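Local atomic coordinates of ABC transporter, periplasmic substrate-binding protein (Thermotoga maritima, PDB entry 2HPG), a protein that probably captures a small solute in the periplasm and hands it to a tripartite ATP-independent periplasmic (TRAP) membrane transporter. Residues Tyr9-Gly14 / Leu28-Ala33; Lys32-Lys37 / Val42-Phe47; Asn88-Ile93 / Glu296-Ala301. All coordinates share one frame; numbering follows the deposited sequence.

Overall arrangement
Interactions 1 and 2 belong to one beta-alpha-beta unit, in which strand 9-14, helix 22-37 and strand 42-47 follow one another along the chain. They share Lys32 and Ala33, their centres lie about 4 Å apart, and their strands are parallel neighbours in one sheet, with the helix packed against both. Interaction 3 comes later in sequence and joins the turn in 88-93 to residues 296-301 of helix 291-305, 203 residues further on at the closest ends. Its centre is about 34 Å from that of interaction 1 and 37 Å from that of interaction 2, on the opposite side of the chain's centre. Crossover packing and a contact between distant parts of the chain thus occur in separate regions of this solute-binding protein.

Interaction 1: Tyr9-Gly14 / Leu28-Ala33; sequences YTLRFG and LKWAKA
Trp30 reaches from helix 22-37 toward strand 9-14 and meets two of its side chains, Leu11 and Phe13, with the outer corner of its six-membered ring. The indole edge is directed at the phenyl face of Phe13 in a T-shaped pair, the ring centroids 5.3 Å apart and the planes at 72°. Trp30 CH2 comes within 4.0 Å of Phe13 CD1, and Trp30 CZ3 lies 4.1 Å from Phe13 CG, so the indole meets the phenyl ring near its rim and not over its centre. The same CH2 also touches a methyl group, Leu11 CD2 lying 4.0 Å from Trp30 CH2 and approaching the indole obliquely.

The long reach of the indole is what makes the contact possible, because the backbones stay well apart: Leu11 CA and Ala31 CA, the nearest pair, are 9.4 Å apart. With CG swung opposite the backbone N of Trp30 (chi1 162°), the ring system projects off the helix and spans that distance.

In the next shell, Trp30 NE1 gives a hydrogen bond to the carbonyl oxygen of Ile249, which ties the far side of the indole to helix 243-278. Phe13 meets the ring of Phe27 and the side chain of Met253, while Leu11 packs on Val233 of strand 218-234. Helix 22-37 connects strands 9-14 and 42-47 in a beta-alpha-beta crossover, and Trp30 packs it on the first. The edge-to-face meeting, with its favourable electrostatics, and dispersion probably account for the attraction here, while the bond to Ile249 probably limits the rotation of the indole.

Interaction 2: Lys32-Lys37 / Val42-Phe47; sequences KAVEEK and VRIEVF
Glu35 lies against the edge of strand 42-47, beginning beside Val42. Glu35 CB is 3.8 Å from Val42 O, and its CA-H also points at that oxygen in a CA-H...O contact. The modelled approach of Glu35 CG to Val42 O is so short that its detail is doubtful. From there the chain runs on extended (chi2 159°) past the backbone of Arg43. At the tip, Glu35 OE2 accepts a hydrogen bond from Ile44 N at 2.9 Å, with 159° at the hydrogen, through its anti lone pair. Two conformers of Glu35 are deposited, so this bond describes one of them.

On the neighbouring face of the helix, Val34 CG1 sits 3.8 Å from Val42 CG1 and 3.7 Å from Ile44 CD1. The helix leads into the second strand of the beta-alpha-beta unit and lies nearly antiparallel to it (169°). At the turn between them, Thr38 OG1 is hydrogen-bonded to both Val34 O and Val42 N.

Arg43 and Glu45 pair with strand 9-14, leaving the amide of Ile44 to face outward, where Glu35 OE2 meets it much as a carbonyl of a further strand might. The contact thus combines an apolar seam with one carboxylate acceptor, probably charged, on a strand edge.

Interaction 3: Asn88-Ile93 / Glu296-Ala301; sequences NLAYFI and EKAKQA
Ala301 N donates to Ala298 O at 2.9 Å, a bond spanning three residues in a helix that kinks here, where the amides of Gln300 and Ala301 do not make the usual i to i-4 bonds. Both alanines direct their methyl groups at the turn 89-92, and this small-residue face lets the two backbones come close: Ala90 CA and Ala298 CA are 5.9 Å apart.

Ala298 CB is the hub. Ala298 CB meets Ala90 CB methyl to methyl at 3.9 Å. From another direction Ala298 CB lies 3.9 Å from Tyr91 CD1, at the edge of the phenol ring and near its plane. Tyr91 places its ring by turning CG away from its own carbonyl carbon and beside its backbone N (chi1 -64°). The ring's hydroxyl is hydrogen-bonded to Thr222 O in strand 218-234. Further along the helix, Leu89 CD2 rests more loosely on Ala301 CB at 4.3 Å.

No hydrogen bond crosses between the two segments, yet the polar backbone of the turn is provided for nearby. Ala90 O is hydrogen-bonded to Tyr302 OH, one residue beyond Ala301, and Ala90 N to Ser172 OG of helix 167-176. The turn is closed internally by Phe92 N to Leu89 O at 3.2 Å. Tyr91, its third residue, has a positive phi of 62° and stands at the N-cap position of helix 92-95. The arrangement is a type II beta turn leading straight into a short helix, packed on the alanine face of helix 291-305, and it joins parts of the solute-binding fold distant in sequence.

Interaction 1: Tyr9-Gly14 / Leu28-Ala33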
loop_
_atom_site.group_PDB
_atom_site.type_symbol
_atom_site.label_atom_id
_atom_site.label_comp_id
_atom_site.label_asym_id
_atom_site.label_seq_id
_atom_site.Cartn_x
_atom_site.Cartn_y
_atom_site.Cartn_z
ATOM N N TYR A 9 16.984 -13.549 -19.201
ATOM C CA TYR A 9 16.024 -12.480 -18.994
ATOM C C TYR A 9 16.448 -11.717 -17.757
ATOM O O TYR A 9 16.850 -12.321 -16.769
ATOM C CB TYR A 9 14.631 -13.048 -18.771
ATOM C CG TYR A 9 14.159 -14.018 -19.828
ATOM C CD1 TYR A 9 13.498 -13.568 -20.953
ATOM C CD2 TYR A 9 14.347 -15.388 -19.680
ATOM C CE1 TYR A 9 13.045 -14.443 -21.915
ATOM C CE2 TYR A 9 13.893 -16.275 -20.633
ATOM C CZ TYR A 9 13.245 -15.791 -21.758
ATOM O OH TYR A 9 12.781 -16.653 -22.734
ATOM N N THR A 10 16.389 -10.392 -17.819
ATOM C CA THR A 10 16.696 -9.558 -16.664
ATOM C C THR A 10 15.512 -8.626 -16.425
ATOM O O THR A 10 14.977 -8.037 -17.374
ATOM C CB THR A 10 17.999 -8.777 -16.855
ATOM O OG1 THR A 10 19.074 -9.704 -17.009
ATOM C CG2 THR A 10 18.300 -7.911 -15.643
ATOM N N LEU A 11 15.065 -8.576 -15.164
ATOM C CA LEU A 11 13.977 -7.693 -14.725
ATOM C C LEU A 11 14.566 -6.703 -13.725
ATOM O O LEU A 11 15.212 -7.116 -12.768
ATOM C CB LEU A 11 12.854 -8.498 -14.043
ATOM C CG LEU A 11 11.667 -7.676 -13.503
ATOM C CD1 LEU A 11 10.932 -6.941 -14.619
ATOM C CD2 LEU A 11 10.689 -8.578 -12.711
ATOM N N ARG A 12 14.331 -5.409 -13.940
ATOM C CA ARG A 12 14.701 -4.375 -12.969
ATOM C C ARG A 12 13.453 -3.873 -12.249
ATOM O O ARG A 12 12.572 -3.281 -12.858
ATOM C CB ARG A 12 15.438 -3.248 -13.676
ATOM C CG ARG A 12 16.608 -3.806 -14.448
ATOM C CD ARG A 12 17.608 -2.776 -14.943
ATOM N NE ARG A 12 18.737 -3.486 -15.541
ATOM C CZ ARG A 12 18.723 -4.084 -16.729
ATOM N NH1 ARG A 12 17.647 -4.055 -17.520
ATOM N NH2 ARG A 12 19.799 -4.720 -17.137
ATOM N N PHE A 13 13.388 -4.125 -10.947
ATOM C CA PHE A 13 12.177 -3.898 -10.183
ATOM C C PHE A 13 12.393 -2.801 -9.170
ATOM O O PHE A 13 13.219 -2.961 -8.286
ATOM C CB PHE A 13 11.775 -5.177 -9.469
ATOM C CG PHE A 13 10.332 -5.199 -9.066
ATOM C CD1 PHE A 13 9.375 -5.707 -9.921
ATOM C CD2 PHE A 13 9.935 -4.701 -7.843
ATOM C CE1 PHE A 13 8.039 -5.719 -9.568
ATOM C CE2 PHE A 13 8.603 -4.705 -7.490
ATOM C CZ PHE A 13 7.655 -5.220 -8.355
ATOM N N GLY A 14 11.632 -1.710 -9.275
ATOM C CA GLY A 14 11.896 -0.532 -8.463
ATOM C C GLY A 14 10.833 -0.097 -7.471
ATOM O O GLY A 14 9.749 -0.670 -7.375
ATOM N N LEU A 28 14.300 -9.046 -2.193
ATOM C CA LEU A 28 15.560 -9.748 -2.419
ATOM C C LEU A 28 15.414 -11.270 -2.266
ATOM O O LEU A 28 16.047 -12.034 -2.989
ATOM C CB LEU A 28 16.649 -9.223 -1.479
ATOM C CG LEU A 28 17.076 -7.764 -1.732
ATOM C CD1 LEU A 28 17.877 -7.226 -0.564
ATOM C CD2 LEU A 28 17.877 -7.647 -3.049
ATOM N N LYS A 29 14.590 -11.692 -1.312
ATOM C CA LYS A 29 14.219 -13.106 -1.138
ATOM C C LYS A 29 13.471 -13.625 -2.336
ATOM O O LYS A 29 13.726 -14.732 -2.803
ATOM C CB LYS A 29 13.328 -13.291 0.095
ATOM C CG LYS A 29 14.056 -13.316 1.428
ATOM C CD LYS A 29 13.105 -13.766 2.579
ATOM C CE LYS A 29 12.666 -15.248 2.430
ATOM N NZ LYS A 29 11.766 -15.772 3.530
ATOM N N TRP A 30 12.518 -12.836 -2.816
ATOM C CA TRP A 30 11.762 -13.191 -4.003
ATOM C C TRP A 30 12.648 -13.335 -5.234
ATOM O O TRP A 30 12.520 -14.305 -5.985
ATOM C CB TRP A 30 10.692 -12.145 -4.268
ATOM C CG TRP A 30 10.147 -12.159 -5.633
ATOM C CD1 TRP A 30 9.403 -13.146 -6.222
ATOM C CD2 TRP A 30 10.244 -11.101 -6.587
ATOM N NE1 TRP A 30 9.027 -12.767 -7.484
ATOM C CE2 TRP A 30 9.554 -11.522 -7.746
ATOM C CE3 TRP A 30 10.867 -9.836 -6.582
ATOM C CZ2 TRP A 30 9.464 -10.724 -8.890
ATOM C CZ3 TRP A 30 10.763 -9.038 -7.713
ATOM C CH2 TRP A 30 10.059 -9.479 -8.849
ATOM N N ALA A 31 13.515 -12.353 -5.444
ATOM C CA ALA A 31 14.452 -12.351 -6.571
ATOM C C ALA A 31 15.370 -13.563 -6.522
ATOM O O ALA A 31 15.578 -14.230 -7.527
ATOM C CB ALA A 31 15.280 -11.082 -6.562
ATOM N N LYS A 32 15.932 -13.833 -5.350
ATOM C CA LYS A 32 16.821 -14.985 -5.174
ATOM C C LYS A 32 16.111 -16.322 -5.478
ATOM O O LYS A 32 16.693 -17.186 -6.140
ATOM C CB LYS A 32 17.428 -14.944 -3.775
ATOM C CG LYS A 32 18.509 -15.959 -3.518
ATOM C CD LYS A 32 19.364 -15.558 -2.305
ATOM C CE LYS A 32 20.481 -14.558 -2.693
ATOM N NZ LYS A 32 21.337 -14.100 -1.525
ATOM N N ALA A 33 14.847 -16.459 -5.052
ATOM C CA ALA A 33 14.040 -17.664 -5.302
ATOM C C ALA A 33 13.679 -17.861 -6.782
ATOM O O ALA A 33 13.774 -18.982 -7.291
ATOM C CB ALA A 33 12.752 -17.642 -4.446
#

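Interaction 2: Lys32-Lys37 / Val42-Phe47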
loop_
_atom_site.group_PDB
_atom_site.type_symbol
_atom_site.label_atom_id
_atom_site.label_comp_id
_atom_site.label_asym_id
_atom_site.label_seq_id
_atom_site.Cartn_x
_atom_site.Cartn_y
_atom_site.Cartn_z
ATOM N N LYS A 32 15.932 -13.833 -5.350
ATOM C CA LYS A 32 16.821 -14.985 -5.174
ATOM C C LYS A 32 16.111 -16.322 -5.478
ATOM O O LYS A 32 16.693 -17.186 -6.140
ATOM C CB LYS A 32 17.428 -14.944 -3.775
ATOM C CG LYS A 32 18.509 -15.959 -3.518
ATOM C CD LYS A 32 19.364 -15.558 -2.305
ATOM C CE LYS A 32 20.481 -14.558 -2.693
ATOM N NZ LYS A 32 21.337 -14.100 -1.525
ATOM N N ALA A 33 14.847 -16.459 -5.052
ATOM C CA ALA A 33 14.040 -17.664 -5.302
ATOM C C ALA A 33 13.679 -17.861 -6.782
ATOM O O ALA A 33 13.774 -18.982 -7.291
ATOM C CB ALA A 33 12.752 -17.642 -4.446
ATOM N N VAL A 34 13.258 -16.789 -7.469
ATOM C CA VAL A 34 13.034 -16.841 -8.928
ATOM C C VAL A 34 14.302 -17.210 -9.694
ATOM O O VAL A 34 14.253 -17.998 -10.620
ATOM C CB VAL A 34 12.481 -15.511 -9.456
ATOM C CG1 VAL A 34 12.526 -15.469 -10.990
ATOM C CG2 VAL A 34 11.077 -15.328 -8.954
ATOM N N GLU A 35 15.432 -16.649 -9.283
ATOM C CA GLU A 35 16.714 -16.969 -9.888
ATOM C C GLU A 35 17.045 -18.449 -9.702
ATOM O O GLU A 35 17.428 -19.120 -10.653
ATOM C CB GLU A 35 17.810 -16.058 -9.321
ATOM C CG GLU A 35 17.778 -14.663 -9.956
ATOM C CD GLU A 35 18.448 -13.578 -9.137
ATOM O OE1 GLU A 35 19.235 -13.900 -8.232
ATOM O OE2 GLU A 35 18.181 -12.389 -9.412
ATOM N N GLU A 36 16.876 -18.954 -8.478
ATOM C CA GLU A 36 17.120 -20.364 -8.171
ATOM C C GLU A 36 16.222 -21.297 -8.986
ATOM O O GLU A 36 16.705 -22.208 -9.650
ATOM C CB GLU A 36 16.922 -20.617 -6.677
ATOM C CG GLU A 36 18.051 -20.043 -5.816
ATOM C CD GLU A 36 17.760 -20.124 -4.333
ATOM O OE1 GLU A 36 16.710 -20.692 -3.964
ATOM O OE2 GLU A 36 18.595 -19.633 -3.540
ATOM N N LYS A 37 14.923 -21.050 -8.946
ATOM C CA LYS A 37 13.954 -21.922 -9.602
ATOM C C LYS A 37 13.905 -21.825 -11.136
ATOM O O LYS A 37 13.290 -22.675 -11.789
ATOM C CB LYS A 37 12.567 -21.676 -9.016
ATOM C CG LYS A 37 12.487 -22.027 -7.529
ATOM C CD LYS A 37 11.058 -22.206 -7.056
ATOM C CE LYS A 37 10.971 -22.310 -5.532
ATOM N NZ LYS A 37 12.065 -23.147 -4.912
ATOM N N VAL A 42 16.333 -16.239 -15.273
ATOM C CA VAL A 42 15.725 -14.949 -14.956
ATOM C C VAL A 42 16.526 -14.323 -13.829
ATOM O O VAL A 42 16.642 -14.896 -12.760
ATOM C CB VAL A 42 14.233 -15.064 -14.556
ATOM C CG1 VAL A 42 13.677 -13.711 -14.141
ATOM C CG2 VAL A 42 13.410 -15.662 -15.708
ATOM N N ARG A 43 17.115 -13.163 -14.094
ATOM C CA ARG A 43 17.778 -12.383 -13.065
ATOM C C ARG A 43 16.855 -11.214 -12.724
ATOM O O ARG A 43 16.373 -10.530 -13.631
ATOM C CB ARG A 43 19.112 -11.868 -13.590
ATOM C CG ARG A 43 19.822 -10.962 -12.625
ATOM C CD ARG A 43 21.067 -10.337 -13.227
ATOM N NE ARG A 43 21.248 -8.976 -12.722
ATOM C CZ ARG A 43 22.399 -8.310 -12.676
ATOM N NH1 ARG A 43 23.539 -8.865 -13.082
ATOM N NH2 ARG A 43 22.413 -7.073 -12.202
ATOM N N ILE A 44 16.596 -11.001 -11.433
ATOM C CA ILE A 44 15.792 -9.857 -10.992
ATOM C C ILE A 44 16.634 -8.922 -10.159
ATOM O O ILE A 44 17.150 -9.313 -9.126
ATOM C CB ILE A 44 14.573 -10.274 -10.164
ATOM C CG1 ILE A 44 13.712 -11.257 -10.967
ATOM C CG2 ILE A 44 13.691 -9.019 -9.833
ATOM C CD1 ILE A 44 12.609 -11.886 -10.171
ATOM N N GLU A 45 16.762 -7.687 -10.614
ATOM C CA GLU A 45 17.518 -6.681 -9.900
ATOM C C GLU A 45 16.545 -5.780 -9.169
ATOM O O GLU A 45 15.594 -5.296 -9.768
ATOM C CB GLU A 45 18.337 -5.872 -10.899
ATOM C CG GLU A 45 19.321 -4.967 -10.249
ATOM C CD GLU A 45 20.289 -4.345 -11.241
ATOM O OE1 GLU A 45 20.020 -4.414 -12.484
ATOM O OE2 GLU A 45 21.317 -3.800 -10.749
ATOM N N VAL A 46 16.803 -5.537 -7.886
ATOM C CA VAL A 46 15.855 -4.864 -7.014
ATOM C C VAL A 46 16.394 -3.485 -6.606
ATOM O O VAL A 46 17.488 -3.391 -6.065
ATOM C CB VAL A 46 15.563 -5.758 -5.764
ATOM C CG1 VAL A 46 14.670 -5.038 -4.787
ATOM C CG2 VAL A 46 14.915 -7.072 -6.210
ATOM N N PHE A 47 15.617 -2.432 -6.878
ATOM C CA PHE A 47 16.029 -1.039 -6.626
ATOM C C PHE A 47 15.194 -0.366 -5.553
ATOM O O PHE A 47 13.991 -0.168 -5.746
ATOM C CB PHE A 47 15.899 -0.206 -7.897
ATOM C CG PHE A 47 16.861 -0.598 -8.967
ATOM C CD1 PHE A 47 18.040 0.098 -9.145
ATOM C CD2 PHE A 47 16.601 -1.669 -9.786
ATOM C CE1 PHE A 47 18.923 -0.265 -10.120
ATOM C CE2 PHE A 47 17.503 -2.047 -10.750
ATOM C CZ PHE A 47 18.648 -1.350 -10.923
#

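Interaction 3: Asn88-Ile93 / Glu296-Ala301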
loop_
_atom_site.group_PDB
_atom_site.type_symbol
_atom_site.label_atom_id
_atom_site.label_comp_id
_atom_site.label_asym_id
_atom_site.label_seq_id
_atom_site.Cartn_x
_atom_site.Cartn_y
_atom_site.Cartn_z
ATOM N N ASN A 88 -7.786 1.333 -2.136
ATOM C CA ASN A 88 -6.955 2.334 -1.427
ATOM C C ASN A 88 -7.807 3.326 -0.637
ATOM O O ASN A 88 -7.303 4.333 -0.108
ATOM C CB ASN A 88 -6.046 3.092 -2.414
ATOM C CG ASN A 88 -4.617 3.266 -1.887
ATOM O OD1 ASN A 88 -4.400 3.881 -0.849
ATOM N ND2 ASN A 88 -3.663 2.685 -2.575
ATOM N N LEU A 89 -9.099 3.042 -0.545
ATOM C CA LEU A 89 -9.998 3.914 0.172
ATOM C C LEU A 89 -10.079 3.544 1.662
ATOM O O LEU A 89 -9.830 2.389 2.065
ATOM C CB LEU A 89 -11.384 3.937 -0.507
ATOM C CG LEU A 89 -11.468 4.814 -1.754
ATOM C CD1 LEU A 89 -12.879 4.793 -2.297
ATOM C CD2 LEU A 89 -11.068 6.231 -1.461
ATOM N N ALA A 90 -10.389 4.554 2.471
ATOM C CA ALA A 90 -10.439 4.407 3.925
ATOM C C ALA A 90 -11.332 3.252 4.312
ATOM O O ALA A 90 -12.410 3.106 3.770
ATOM C CB ALA A 90 -10.923 5.703 4.592
ATOM N N TYR A 91 -10.842 2.425 5.232
ATOM C CA TYR A 91 -11.565 1.264 5.800
ATOM C C TYR A 91 -11.964 0.148 4.847
ATOM O O TYR A 91 -12.650 -0.768 5.281
ATOM C CB TYR A 91 -12.779 1.697 6.651
ATOM C CG TYR A 91 -12.342 2.473 7.852
ATOM C CD1 TYR A 91 -12.453 3.850 7.885
ATOM C CD2 TYR A 91 -11.745 1.833 8.936
ATOM C CE1 TYR A 91 -12.000 4.569 8.974
ATOM C CE2 TYR A 91 -11.303 2.559 10.042
ATOM C CZ TYR A 91 -11.445 3.913 10.054
ATOM O OH TYR A 91 -10.983 4.640 11.139
ATOM N N PHE A 92 -11.501 0.181 3.592
ATOM C CA PHE A 92 -11.768 -0.907 2.644
ATOM C C PHE A 92 -11.640 -2.312 3.258
ATOM O O PHE A 92 -12.553 -3.133 3.135
ATOM C CB PHE A 92 -10.887 -0.797 1.365
ATOM C CG PHE A 92 -10.986 -2.014 0.466
ATOM C CD1 PHE A 92 -12.051 -2.147 -0.422
ATOM C CD2 PHE A 92 -10.061 -3.041 0.556
ATOM C CE1 PHE A 92 -12.178 -3.288 -1.221
ATOM C CE2 PHE A 92 -10.182 -4.192 -0.214
ATOM C CZ PHE A 92 -11.237 -4.309 -1.127
ATOM N N ILE A 93 -10.517 -2.641 3.886
ATOM C CA ILE A 93 -10.343 -4.027 4.350
ATOM C C ILE A 93 -11.349 -4.337 5.476
ATOM O O ILE A 93 -11.726 -5.501 5.684
ATOM C CB ILE A 93 -8.881 -4.363 4.783
ATOM C CG1 ILE A 93 -8.566 -5.837 4.526
ATOM C CG2 ILE A 93 -8.646 -4.049 6.242
ATOM C CD1 ILE A 93 -8.301 -6.164 3.053
ATOM N N GLU A 296 -18.378 5.468 9.032
ATOM C CA GLU A 296 -19.562 6.111 8.467
ATOM C C GLU A 296 -19.174 7.356 7.651
ATOM O O GLU A 296 -19.705 7.581 6.574
ATOM C CB GLU A 296 -20.599 6.413 9.579
ATOM C CG GLU A 296 -21.247 5.130 10.152
ATOM C CD GLU A 296 -22.129 5.353 11.397
ATOM O OE1 GLU A 296 -22.315 6.522 11.812
ATOM O OE2 GLU A 296 -22.639 4.349 11.977
ATOM N N LYS A 297 -18.232 8.149 8.149
ATOM C CA LYS A 297 -17.713 9.278 7.387
ATOM C C LYS A 297 -16.989 8.820 6.114
ATOM O O LYS A 297 -17.095 9.472 5.091
ATOM C CB LYS A 297 -16.749 10.117 8.228
ATOM C CG LYS A 297 -17.389 10.919 9.321
ATOM C CD LYS A 297 -18.140 12.105 8.777
ATOM C CE LYS A 297 -18.633 12.987 9.908
ATOM N NZ LYS A 297 -19.856 13.768 9.534
ATOM N N ALA A 298 -16.270 7.702 6.186
ATOM C CA ALA A 298 -15.496 7.192 5.048
ATOM C C ALA A 298 -16.341 6.921 3.791
ATOM O O ALA A 298 -15.870 7.136 2.671
ATOM C CB ALA A 298 -14.724 5.929 5.445
ATOM N N LYS A 299 -17.579 6.463 3.981
ATOM C CA LYS A 299 -18.495 6.153 2.868
ATOM C C LYS A 299 -18.624 7.292 1.862
ATOM O O LYS A 299 -18.770 7.052 0.672
ATOM C CB LYS A 299 -19.890 5.751 3.386
ATOM C CG LYS A 299 -19.917 4.438 4.204
ATOM C CD LYS A 299 -19.648 3.182 3.336
ATOM C CE LYS A 299 -20.110 1.878 4.025
ATOM N NZ LYS A 299 -20.496 0.794 3.050
ATOM N N GLN A 300 -18.547 8.533 2.322
ATOM C CA GLN A 300 -18.649 9.685 1.422
ATOM C C GLN A 300 -17.477 9.812 0.415
ATOM O O GLN A 300 -17.629 10.416 -0.647
ATOM C CB GLN A 300 -18.786 10.976 2.235
ATOM C CG GLN A 300 -19.210 12.217 1.423
ATOM C CD GLN A 300 -20.542 12.029 0.690
ATOM O OE1 GLN A 300 -21.513 11.524 1.258
ATOM N NE2 GLN A 300 -20.582 12.428 -0.576
ATOM N N ALA A 301 -16.308 9.277 0.754
ATOM C CA ALA A 301 -15.199 9.221 -0.198
ATOM C C ALA A 301 -15.518 8.230 -1.320
ATOM O O ALA A 301 -15.232 8.489 -2.483
ATOM C CB ALA A 301 -13.899 8.836 0.512
#